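Side-chain contacts in CheC, inhibitor of MCP methylation / FliN fusion protein (Thermotoga maritima, PDB 4HYN), which is a flagellar rotor protein of the CheC phosphatase family and probably helps dephosphorylate the chemotaxis response regulator CheY: residues A[25-30]-A[87-92]; A[67-72]-A[188-193]; A[140-143]-A[148-151]. All coordinates share one frame; numbering follows the deposited sequence.

Contact 1 of 3, residues A[25-30]-A[87-92]; sequences TTLSMI and DLMMGG
Met89 meets Leu27 and Ile30 without a flat group on either side. No ring or amide takes part; methyl groups and the selenium of Met89 make the contact. Met89 is a selenomethionine, and its CE makes the closest approach. CE lies 3.3 Å from Leu27 CD2, a short approach for two methyl groups. The same methyl is 4.1 Å from Ile30 CG2. The Met89 SE atom is also 4.1 Å from Ile30 CG2, and these two side chains cross at about a right angle. Met89 starts with CG anti to its carbonyl carbon (chi1 -72°). It then bends at chi2 and chi3, which brings CE across to helix 6-30. Leu27 and Ile30 are three residues apart and both reach Met89 from that helix. In the CheC-like fold seen here, this contact joins the C-terminal end of helix 6-30 to the end of the short helix 79-89. A Schellman motif closes the short helix: Gly92 N bonds to Asp87 O at 2.8 Å, and Gly91 takes a positive phi of 112°. Helix 103-128 also packs here, with Ala108 and Ala112 against Met89 and Met116 against Leu27.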
ATOM      1  N   THR A  25      10.015  -9.234  -1.631  1.00 24.51           N
ATOM      2  CA  THR A  25      10.784 -10.433  -1.941  1.00 25.58           C
ATOM      3  C   THR A  25      10.381 -11.078  -3.264  1.00 26.63           C
ATOM      4  O   THR A  25      11.243 -11.563  -4.000  1.00 27.34           O
ATOM      5  CB  THR A  25      10.693 -11.465  -0.797  1.00 25.11           C
ATOM      6  OG1 THR A  25      11.305 -10.923   0.381  1.00 24.60           O
ATOM      7  CG2 THR A  25      11.407 -12.751  -1.172  1.00 25.62           C
ATOM      8  N   THR A  26       9.080 -11.115  -3.552  1.00 28.00           N
ATOM      9  CA  THR A  26       8.608 -11.692  -4.812  1.00 29.79           C
ATOM     10  C   THR A  26       8.971 -10.738  -5.945  1.00 28.86           C
ATOM     11  O   THR A  26       9.330 -11.161  -7.039  1.00 29.79           O
ATOM     12  CB  THR A  26       7.082 -11.925  -4.827  1.00 31.41           C
ATOM     13  OG1 THR A  26       6.405 -10.713  -4.482  1.00 35.96           O
ATOM     14  CG2 THR A  26       6.695 -13.012  -3.858  1.00 31.70           C
ATOM     15  N   LEU A  27       8.902  -9.446  -5.646  1.00 28.96           N
ATOM     16  CA  LEU A  27       9.232  -8.389  -6.589  1.00 28.06           C
ATOM     17  C   LEU A  27      10.711  -8.500  -6.919  1.00 27.95           C
ATOM     18  O   LEU A  27      11.128  -8.327  -8.062  1.00 28.18           O
ATOM     19  CB  LEU A  27       8.937  -7.034  -5.932  1.00 29.45           C
ATOM     20  CG  LEU A  27       8.600  -5.826  -6.801  1.00 29.03           C
ATOM     21  CD1 LEU A  27       9.787  -4.917  -6.985  1.00 28.56           C
ATOM     22  CD2 LEU A  27       8.062  -6.310  -8.126  1.00 31.00           C
ATOM     23  N   SER A  28      11.489  -8.811  -5.891  1.00 28.29           N
ATOM     24  CA  SER A  28      12.925  -8.965  -6.001  1.00 28.99           C
ATOM     25  C   SER A  28      13.251 -10.205  -6.816  1.00 31.38           C
ATOM     26  O   SER A  28      14.281 -10.274  -7.479  1.00 29.70           O
ATOM     27  CB  SER A  28      13.527  -9.109  -4.608  1.00 27.01           C
ATOM     28  OG  SER A  28      14.938  -9.205  -4.657  1.00 28.32           O
HETATM   29  N   MSE A  29      12.393 -11.211  -6.699  1.00 35.60           N
HETATM   30  CA  MSE A  29      12.567 -12.472  -7.409  1.00 39.19           C
HETATM   31  C   MSE A  29      12.313 -12.292  -8.904  1.00 37.25           C
HETATM   32  O   MSE A  29      13.001 -12.880  -9.732  1.00 36.58           O
HETATM   33  CB  MSE A  29      11.610 -13.517  -6.830  1.00 45.96           C
HETATM   34  CG  MSE A  29      12.279 -14.830  -6.505  1.00 55.60           C
HETATM   35 SE   MSE A  29      13.853 -14.539  -5.414  1.00 69.92          SE
HETATM   36  CE  MSE A  29      15.219 -15.143  -6.652  1.00 64.40           C
ATOM     37  N   ILE A  30      11.327 -11.460  -9.225  1.00 36.43           N
ATOM     38  CA  ILE A  30      10.943 -11.162 -10.598  1.00 36.72           C
ATOM     39  C   ILE A  30      12.088 -10.384 -11.251  1.00 36.55           C
ATOM     40  O   ILE A  30      12.472 -10.654 -12.402  1.00 35.70           O
ATOM     41  CB  ILE A  30       9.636 -10.321 -10.628  1.00 35.39           C
ATOM     42  CG1 ILE A  30       8.447 -11.185 -10.204  1.00 35.23           C
ATOM     43  CG2 ILE A  30       9.398  -9.746 -11.998  1.00 34.11           C
ATOM     44  CD1 ILE A  30       7.113 -10.418 -10.156  1.00 38.59           C
ATOM     45  N   ASP A  87       9.748   0.756 -15.925  1.00 29.39           N
ATOM     46  CA  ASP A  87      10.990   0.577 -16.668  1.00 30.57           C
ATOM     47  C   ASP A  87      11.688  -0.711 -16.233  1.00 31.55           C
ATOM     48  O   ASP A  87      12.220  -1.447 -17.067  1.00 32.37           O
ATOM     49  CB  ASP A  87      11.910   1.789 -16.458  1.00 31.49           C
ATOM     50  CG  ASP A  87      13.113   1.788 -17.399  1.00 32.88           C
ATOM     51  OD1 ASP A  87      14.254   1.881 -16.902  1.00 32.37           O
ATOM     52  OD2 ASP A  87      12.919   1.710 -18.636  1.00 34.45           O
ATOM     53  N   LEU A  88      11.671  -0.978 -14.927  1.00 32.13           N
ATOM     54  CA  LEU A  88      12.279  -2.184 -14.367  1.00 32.15           C
ATOM     55  C   LEU A  88      11.566  -3.438 -14.885  1.00 33.41           C
ATOM     56  O   LEU A  88      12.213  -4.382 -15.340  1.00 33.47           O
ATOM     57  CB  LEU A  88      12.218  -2.142 -12.840  1.00 30.12           C
ATOM     58  CG  LEU A  88      13.493  -1.899 -12.028  1.00 29.16           C
ATOM     59  CD1 LEU A  88      14.658  -1.629 -12.934  1.00 29.42           C
ATOM     60  CD2 LEU A  88      13.283  -0.763 -11.046  1.00 26.87           C
HETATM   61  N   MSE A  89      10.236  -3.437 -14.827  1.00 34.30           N
HETATM   62  CA  MSE A  89       9.437  -4.565 -15.302  1.00 35.87           C
HETATM   63  C   MSE A  89       9.654  -4.811 -16.796  1.00 35.88           C
HETATM   64  O   MSE A  89       9.565  -5.945 -17.262  1.00 35.33           O
HETATM   65  CB  MSE A  89       7.942  -4.314 -15.062  1.00 39.19           C
HETATM   66  CG  MSE A  89       7.466  -4.400 -13.604  1.00 43.73           C
HETATM   67 SE   MSE A  89       7.612  -6.194 -12.789  1.00 51.98          SE
HETATM   68  CE  MSE A  89       8.734  -5.719 -11.289  1.00 49.54           C
HETATM   69  N   MSE A  90       9.922  -3.745 -17.544  1.00 35.54           N
HETATM   70  CA  MSE A  90      10.129  -3.852 -18.982  1.00 35.25           C
HETATM   71  C   MSE A  90      11.551  -4.206 -19.408  1.00 34.28           C
HETATM   72  O   MSE A  90      11.829  -4.311 -20.601  1.00 33.52           O
HETATM   73  CB  MSE A  90       9.643  -2.583 -19.680  1.00 35.52           C
HETATM   74  CG  MSE A  90       8.130  -2.520 -19.790  1.00 39.90           C
HETATM   75 SE   MSE A  90       7.425  -0.725 -19.837  1.00 45.57          SE
HETATM   76  CE  MSE A  90       7.862  -0.276 -21.671  1.00 45.08           C
ATOM     77  N   GLY A  91      12.434  -4.413 -18.432  1.00 33.55           N
ATOM     78  CA  GLY A  91      13.806  -4.784 -18.731  1.00 33.37           C
ATOM     79  C   GLY A  91      14.887  -3.762 -18.422  1.00 34.57           C
ATOM     80  O   GLY A  91      16.057  -4.127 -18.292  1.00 33.93           O
ATOM     81  N   GLY A  92      14.500  -2.498 -18.271  1.00 35.37           N
ATOM     82  CA  GLY A  92      15.456  -1.434 -17.997  1.00 37.69           C
ATOM     83  C   GLY A  92      16.200  -1.450 -16.669  1.00 39.47           C
ATOM     84  O   GLY A  92      16.047  -2.367 -15.856  1.00 39.55           O
TER

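Contact 2 of 3, residues A[67-72]-A[188-193]; sequences EGLEGL and VKKMYE
Leu69 packs against Met191 and Lys190 on one side of helix 185-200. The tight part is apolar. Leu69 CD1 sits 3.9 Å from Met191 CG, and Leu69 CD2 is 4.1 Å from the same carbon. Both methyls of the leucine therefore share one methylene of the selenomethionine. The two side chains cross at about a right angle. Leu69 has CG anti to its carbonyl carbon (chi1 -72°), which turns both methyls to the helix. Leu124 of helix 103-128 touches both Leu69 and Met191, so this half is buried between three elements.

The looser half belongs to Lys190. Its CB points toward the loop, yet only the middle of the chain comes close. Lys190 CD is 4.2 Å from Leu69 CD2 and 4.3 Å from Gly68 O. The chain bends at chi2 and chi3, and the charged end turns to its own helix. There Lys190 NZ forms a salt bridge with Glu193 OE1 at 3.2 Å, one turn further on. The ammonium group also has a cation-pi contact with Tyr194. No hydrogen bond crosses between 67-72 and 188-193; the Leu69-Met191 packing is the main tie. Gly68 has a phi of 115°, an angle at which any side chain would collide with the carbonyl O of Glu67, which calls for glycine.

The loop around Gly68 and Leu69 connects the antiparallel neighbours 57-66 and 71-78 as a beta-hairpin. The contact thus sets a hairpin loop of the antiparallel sheet against the C-terminal helix of this CheC-like fold.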
ATOM      1  N   GLU A  67     -13.970 -11.744   2.877  1.00 35.27           N
ATOM      2  CA  GLU A  67     -13.949 -12.849   3.851  1.00 36.57           C
ATOM      3  C   GLU A  67     -12.712 -12.895   4.739  1.00 35.63           C
ATOM      4  O   GLU A  67     -11.639 -13.315   4.316  1.00 37.58           O
ATOM      5  CB  GLU A  67     -14.181 -14.203   3.168  1.00 40.09           C
ATOM      6  CG  GLU A  67     -13.172 -14.584   2.107  1.00 44.37           C
ATOM      7  CD  GLU A  67     -13.817 -15.322   0.953  1.00 50.07           C
ATOM      8  OE1 GLU A  67     -14.193 -14.661  -0.043  1.00 51.24           O
ATOM      9  OE2 GLU A  67     -13.950 -16.562   1.042  1.00 52.89           O
ATOM     10  N   GLY A  68     -12.884 -12.505   5.994  1.00 33.52           N
ATOM     11  CA  GLY A  68     -11.759 -12.467   6.911  1.00 31.45           C
ATOM     12  C   GLY A  68     -11.599 -11.001   7.236  1.00 29.74           C
ATOM     13  O   GLY A  68     -11.605 -10.602   8.400  1.00 29.75           O
ATOM     14  N   LEU A  69     -11.458 -10.203   6.182  1.00 26.98           N
ATOM     15  CA  LEU A  69     -11.355  -8.753   6.285  1.00 25.96           C
ATOM     16  C   LEU A  69     -12.227  -8.175   5.182  1.00 26.53           C
ATOM     17  O   LEU A  69     -12.367  -8.776   4.114  1.00 25.86           O
ATOM     18  CB  LEU A  69      -9.914  -8.268   6.112  1.00 21.45           C
ATOM     19  CG  LEU A  69      -8.940  -8.545   7.255  1.00 21.70           C
ATOM     20  CD1 LEU A  69      -7.592  -7.911   6.937  1.00 20.34           C
ATOM     21  CD2 LEU A  69      -9.495  -7.990   8.569  1.00 20.49           C
ATOM     22  N   GLU A  70     -12.854  -7.040   5.461  1.00 27.06           N
ATOM     23  CA  GLU A  70     -13.706  -6.372   4.483  1.00 27.33           C
ATOM     24  C   GLU A  70     -13.369  -4.899   4.452  1.00 24.87           C
ATOM     25  O   GLU A  70     -13.424  -4.216   5.467  1.00 24.90           O
ATOM     26  CB  GLU A  70     -15.188  -6.555   4.824  1.00 31.14           C
ATOM     27  CG  GLU A  70     -15.714  -7.966   4.582  1.00 36.84           C
ATOM     28  CD  GLU A  70     -17.121  -8.184   5.121  1.00 41.16           C
ATOM     29  OE1 GLU A  70     -17.793  -7.186   5.479  1.00 43.74           O
ATOM     30  OE2 GLU A  70     -17.555  -9.362   5.190  1.00 43.56           O
ATOM     31  N   GLY A  71     -13.003  -4.410   3.280  1.00 24.35           N
ATOM     32  CA  GLY A  71     -12.669  -3.011   3.168  1.00 20.98           C
ATOM     33  C   GLY A  71     -11.767  -2.710   1.998  1.00 20.00           C
ATOM     34  O   GLY A  71     -11.272  -3.614   1.308  1.00 17.60           O
ATOM     35  N   LEU A  72     -11.561  -1.415   1.784  1.00 18.02           N
ATOM     36  CA  LEU A  72     -10.730  -0.930   0.705  1.00 17.61           C
ATOM     37  C   LEU A  72      -9.299  -0.699   1.189  1.00 16.94           C
ATOM     38  O   LEU A  72      -9.074  -0.167   2.270  1.00 17.24           O
ATOM     39  CB  LEU A  72     -11.330   0.358   0.146  1.00 15.35           C
ATOM     40  CG  LEU A  72     -10.773   0.872  -1.173  1.00 15.19           C
ATOM     41  CD1 LEU A  72     -11.063  -0.117  -2.301  1.00 11.74           C
ATOM     42  CD2 LEU A  72     -11.402   2.217  -1.458  1.00 16.77           C
ATOM     43  N   VAL A 188      -8.280  -1.718  10.760  1.00 14.52           N
ATOM     44  CA  VAL A 188      -7.160  -1.840  11.693  1.00 13.82           C
ATOM     45  C   VAL A 188      -7.615  -2.477  13.008  1.00 16.52           C
ATOM     46  O   VAL A 188      -6.947  -3.377  13.530  1.00 14.28           O
ATOM     47  CB  VAL A 188      -6.513  -0.465  11.974  1.00 11.59           C
ATOM     48  CG1 VAL A 188      -5.518  -0.556  13.132  1.00 10.30           C
ATOM     49  CG2 VAL A 188      -5.819   0.034  10.733  1.00 10.68           C
ATOM     50  N   LYS A 189      -8.758  -2.016  13.523  1.00 17.28           N
ATOM     51  CA  LYS A 189      -9.329  -2.542  14.768  1.00 19.22           C
ATOM     52  C   LYS A 189      -9.667  -4.025  14.585  1.00 17.98           C
ATOM     53  O   LYS A 189      -9.493  -4.838  15.494  1.00 17.06           O
ATOM     54  CB  LYS A 189     -10.604  -1.770  15.147  1.00 20.82           C
ATOM     55  CG  LYS A 189     -11.127  -2.101  16.538  1.00 28.06           C
ATOM     56  CD  LYS A 189     -12.624  -2.427  16.573  1.00 31.48           C
ATOM     57  CE  LYS A 189     -13.477  -1.176  16.765  1.00 36.07           C
ATOM     58  NZ  LYS A 189     -14.932  -1.490  16.930  1.00 36.41           N
ATOM     59  N   LYS A 190     -10.142  -4.364  13.392  1.00 18.27           N
ATOM     60  CA  LYS A 190     -10.508  -5.732  13.058  1.00 19.16           C
ATOM     61  C   LYS A 190      -9.248  -6.608  13.026  1.00 18.25           C
ATOM     62  O   LYS A 190      -9.251  -7.722  13.543  1.00 16.73           O
ATOM     63  CB  LYS A 190     -11.222  -5.768  11.706  1.00 20.06           C
ATOM     64  CG  LYS A 190     -12.403  -6.713  11.633  1.00 25.49           C
ATOM     65  CD  LYS A 190     -12.003  -8.150  11.928  1.00 30.28           C
ATOM     66  CE  LYS A 190     -12.537  -8.590  13.283  1.00 33.94           C
ATOM     67  NZ  LYS A 190     -11.866  -9.817  13.808  1.00 37.29           N
HETATM   68  N   MSE A 191      -8.179  -6.097  12.417  1.00 18.19           N
HETATM   69  CA  MSE A 191      -6.912  -6.822  12.351  1.00 19.68           C
HETATM   70  C   MSE A 191      -6.334  -6.990  13.757  1.00 18.72           C
HETATM   71  O   MSE A 191      -5.686  -7.983  14.045  1.00 18.59           O
HETATM   72  CB  MSE A 191      -5.898  -6.072  11.487  1.00 23.20           C
HETATM   73  CG  MSE A 191      -6.236  -5.982  10.012  1.00 28.25           C
HETATM   74 SE   MSE A 191      -4.939  -4.855   9.097  1.00 37.47          SE
HETATM   75  CE  MSE A 191      -3.351  -5.833   9.588  1.00 36.55           C
ATOM     76  N   TYR A 192      -6.590  -6.019  14.629  1.00 18.63           N
ATOM     77  CA  TYR A 192      -6.100  -6.069  15.995  1.00 17.75           C
ATOM     78  C   TYR A 192      -6.790  -7.163  16.805  1.00 19.49           C
ATOM     79  O   TYR A 192      -6.172  -7.749  17.690  1.00 21.06           O
ATOM     80  CB  TYR A 192      -6.261  -4.710  16.684  1.00 17.50           C
ATOM     81  CG  TYR A 192      -5.441  -4.590  17.945  1.00 18.73           C
ATOM     82  CD1 TYR A 192      -4.045  -4.688  17.903  1.00 20.30           C
ATOM     83  CD2 TYR A 192      -6.053  -4.427  19.189  1.00 20.97           C
ATOM     84  CE1 TYR A 192      -3.277  -4.634  19.068  1.00 19.19           C
ATOM     85  CE2 TYR A 192      -5.293  -4.369  20.366  1.00 21.39           C
ATOM     86  CZ  TYR A 192      -3.904  -4.479  20.294  1.00 22.43           C
ATOM     87  OH  TYR A 192      -3.146  -4.468  21.451  1.00 26.35           O
ATOM     88  N   GLU A 193      -8.063  -7.432  16.519  1.00 20.75           N
ATOM     89  CA  GLU A 193      -8.793  -8.480  17.232  1.00 21.57           C
ATOM     90  C   GLU A 193      -8.176  -9.832  16.913  1.00 21.00           C
ATOM     91  O   GLU A 193      -8.028 -10.671  17.791  1.00 22.64           O
ATOM     92  CB  GLU A 193     -10.273  -8.484  16.845  1.00 24.92           C
ATOM     93  CG  GLU A 193     -11.077  -7.325  17.412  1.00 29.89           C
ATOM     94  CD  GLU A 193     -12.443  -7.155  16.746  1.00 34.02           C
ATOM     95  OE1 GLU A 193     -13.054  -8.165  16.317  1.00 34.19           O
ATOM     96  OE2 GLU A 193     -12.906  -5.995  16.653  1.00 36.16           O
TER

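Contact 3 of 3, residues A[140-143]-A[148-151]; sequences EILN and NTQF
Asn143 and Thr149 bring the backbones closest, with 6.8 Å between Asn143 CA and Thr149 CA, as the extended strand end faces an irregular loop. Strand 133-143 is an outermost strand of the six-stranded antiparallel sheet in this CheC-like fold, and the chain doubles back over its end.

Thr149 does two jobs. Its OG1 lies 2.9 Å from Asn143 O and also hydrogen-bonds Asp146 O. It has one proton for the two, so the bond to Asn143 O is not certain. The torsion chi1 of 58° sets OG1 between the backbone N and the carbonyl carbon and directs it to the strand end. The carbon side of the same residue packs on Leu142. Leu142 CD1 is 3.6 Å from Thr149 CB and 3.9 Å from Thr149 CG2. These side chains run past each other in opposite directions.

The other branch of the leucine reaches further along the loop. Leu142 CD2 touches the backbone, 3.8 Å from Gln150 O and 4.3 Å from Phe151 CA. The CB of Phe151 points away from the strand; its ring touches Val74 and Val76 of strand 71-78.

An alanine here, at Thr149, removes OG1 and CG2; Asp146 O, and possibly Asn143 O, would probably lose a hydroxyl partner, and Leu142 CD1 would keep only the CB side of its packing.

Asn143 does not reach across with its amide; its OD1 bonds to Asp145 N, in the loop after the strand.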
ATOM      1  N   GLU A 140      -5.298   3.317 -11.278  1.00 27.83           N
ATOM      2  CA  GLU A 140      -5.815   4.509 -11.903  1.00 28.27           C
ATOM      3  C   GLU A 140      -5.008   5.724 -11.494  1.00 26.90           C
ATOM      4  O   GLU A 140      -4.327   5.730 -10.471  1.00 26.48           O
ATOM      5  CB  GLU A 140      -7.307   4.689 -11.601  1.00 31.61           C
ATOM      6  CG  GLU A 140      -7.665   4.825 -10.131  1.00 38.08           C
ATOM      7  CD  GLU A 140      -9.156   4.656  -9.863  1.00 41.35           C
ATOM      8  OE1 GLU A 140      -9.916   4.407 -10.828  1.00 43.23           O
ATOM      9  OE2 GLU A 140      -9.566   4.757  -8.681  1.00 43.20           O
ATOM     10  N   ILE A 141      -5.017   6.717 -12.366  1.00 26.12           N
ATOM     11  CA  ILE A 141      -4.301   7.947 -12.123  1.00 26.29           C
ATOM     12  C   ILE A 141      -5.286   8.976 -11.560  1.00 24.27           C
ATOM     13  O   ILE A 141      -6.392   9.152 -12.074  1.00 23.05           O
ATOM     14  CB  ILE A 141      -3.611   8.429 -13.420  1.00 27.89           C
ATOM     15  CG1 ILE A 141      -2.541   9.459 -13.098  1.00 29.73           C
ATOM     16  CG2 ILE A 141      -4.621   9.011 -14.395  1.00 29.80           C
ATOM     17  CD1 ILE A 141      -1.634   9.704 -14.267  1.00 34.22           C
ATOM     18  N   LEU A 142      -4.913   9.573 -10.438  1.00 23.21           N
ATOM     19  CA  LEU A 142      -5.750  10.559  -9.779  1.00 23.46           C
ATOM     20  C   LEU A 142      -4.984  11.882  -9.645  1.00 23.60           C
ATOM     21  O   LEU A 142      -3.842  11.906  -9.178  1.00 23.24           O
ATOM     22  CB  LEU A 142      -6.177  10.013  -8.410  1.00 24.12           C
ATOM     23  CG  LEU A 142      -7.206  10.732  -7.528  1.00 26.05           C
ATOM     24  CD1 LEU A 142      -8.512  10.940  -8.278  1.00 27.22           C
ATOM     25  CD2 LEU A 142      -7.460   9.898  -6.283  1.00 24.85           C
ATOM     26  N   ASN A 143      -5.594  12.970 -10.117  1.00 23.63           N
ATOM     27  CA  ASN A 143      -4.976  14.292 -10.040  1.00 22.79           C
ATOM     28  C   ASN A 143      -5.375  14.994  -8.743  1.00 22.90           C
ATOM     29  O   ASN A 143      -6.446  15.603  -8.663  1.00 22.34           O
ATOM     30  CB  ASN A 143      -5.382  15.149 -11.242  1.00 22.99           C
ATOM     31  CG  ASN A 143      -4.520  16.405 -11.393  1.00 25.57           C
ATOM     32  OD1 ASN A 143      -3.789  16.802 -10.473  1.00 22.47           O
ATOM     33  ND2 ASN A 143      -4.592  17.026 -12.569  1.00 25.01           N
ATOM     34  N   ASN A 148     -11.928  18.806  -7.898  1.00 19.08           N
ATOM     35  CA  ASN A 148     -13.109  17.963  -8.044  1.00 21.15           C
ATOM     36  C   ASN A 148     -12.881  16.490  -7.747  1.00 21.98           C
ATOM     37  O   ASN A 148     -13.840  15.744  -7.544  1.00 22.45           O
ATOM     38  CB  ASN A 148     -13.683  18.103  -9.456  1.00 24.11           C
ATOM     39  CG  ASN A 148     -14.016  19.535  -9.808  1.00 27.51           C
ATOM     40  OD1 ASN A 148     -14.668  20.239  -9.034  1.00 30.48           O
ATOM     41  ND2 ASN A 148     -13.548  19.986 -10.967  1.00 26.96           N
ATOM     42  N   THR A 149     -11.624  16.055  -7.764  1.00 21.61           N
ATOM     43  CA  THR A 149     -11.328  14.653  -7.504  1.00 21.64           C
ATOM     44  C   THR A 149     -11.466  14.294  -6.034  1.00 22.14           C
ATOM     45  O   THR A 149     -11.295  15.132  -5.151  1.00 21.49           O
ATOM     46  CB  THR A 149      -9.925  14.256  -7.999  1.00 22.78           C
ATOM     47  OG1 THR A 149      -8.938  15.075  -7.363  1.00 24.93           O
ATOM     48  CG2 THR A 149      -9.827  14.399  -9.514  1.00 19.94           C
ATOM     49  N   GLN A 150     -11.826  13.047  -5.777  1.00 22.86           N
ATOM     50  CA  GLN A 150     -11.980  12.583  -4.409  1.00 25.27           C
ATOM     51  C   GLN A 150     -11.132  11.334  -4.168  1.00 23.13           C
ATOM     52  O   GLN A 150     -11.003  10.474  -5.045  1.00 24.09           O
ATOM     53  CB  GLN A 150     -13.459  12.296  -4.113  1.00 28.07           C
ATOM     54  CG  GLN A 150     -14.363  13.529  -4.232  1.00 37.51           C
ATOM     55  CD  GLN A 150     -15.853  13.197  -4.158  1.00 43.84           C
ATOM     56  OE1 GLN A 150     -16.696  13.948  -4.665  1.00 45.38           O
ATOM     57  NE2 GLN A 150     -16.183  12.067  -3.529  1.00 47.70           N
ATOM     58  N   PHE A 151     -10.517  11.253  -2.997  1.00 18.58           N
ATOM     59  CA  PHE A 151      -9.726  10.080  -2.664  1.00 19.13           C
ATOM     60  C   PHE A 151     -10.703   8.882  -2.561  1.00 18.71           C
ATOM     61  O   PHE A 151     -11.863   9.052  -2.149  1.00 17.26           O
ATOM     62  CB  PHE A 151      -9.012  10.312  -1.324  1.00 17.29           C
ATOM     63  CG  PHE A 151      -7.888   9.358  -1.064  1.00 16.63           C
ATOM     64  CD1 PHE A 151      -8.111   8.160  -0.394  1.00 17.57           C
ATOM     65  CD2 PHE A 151      -6.602   9.649  -1.499  1.00 17.00           C
ATOM     66  CE1 PHE A 151      -7.067   7.264  -0.165  1.00 14.79           C
ATOM     67  CE2 PHE A 151      -5.559   8.764  -1.276  1.00 16.49           C
ATOM     68  CZ  PHE A 151      -5.795   7.569  -0.606  1.00 14.89           C
TER

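The three contacts are separate within one chain. Contacts 1 and 2 are on opposite sides of its centre, with their own centres 30 Å apart. Contact 3 is 27 Å from contact 1 and 25 Å from contact 2, centre to centre. Contacts 2 and 3 come nearest, about 7 Å between nearest atoms. Both reach the antiparallel sheet, through strands 71-78 and 133-143. Strand 71-78 runs directly into helix 79-89, which ties contact 2 to contact 1. Along the chain, contacts 1 and 2 alternate, while contact 3 falls wholly between the two halves of contact 2. Contact 1 joins two helix ends, contact 2 a hairpin loop and the C-terminal helix, and contact 3 a sheet edge and the loop after it.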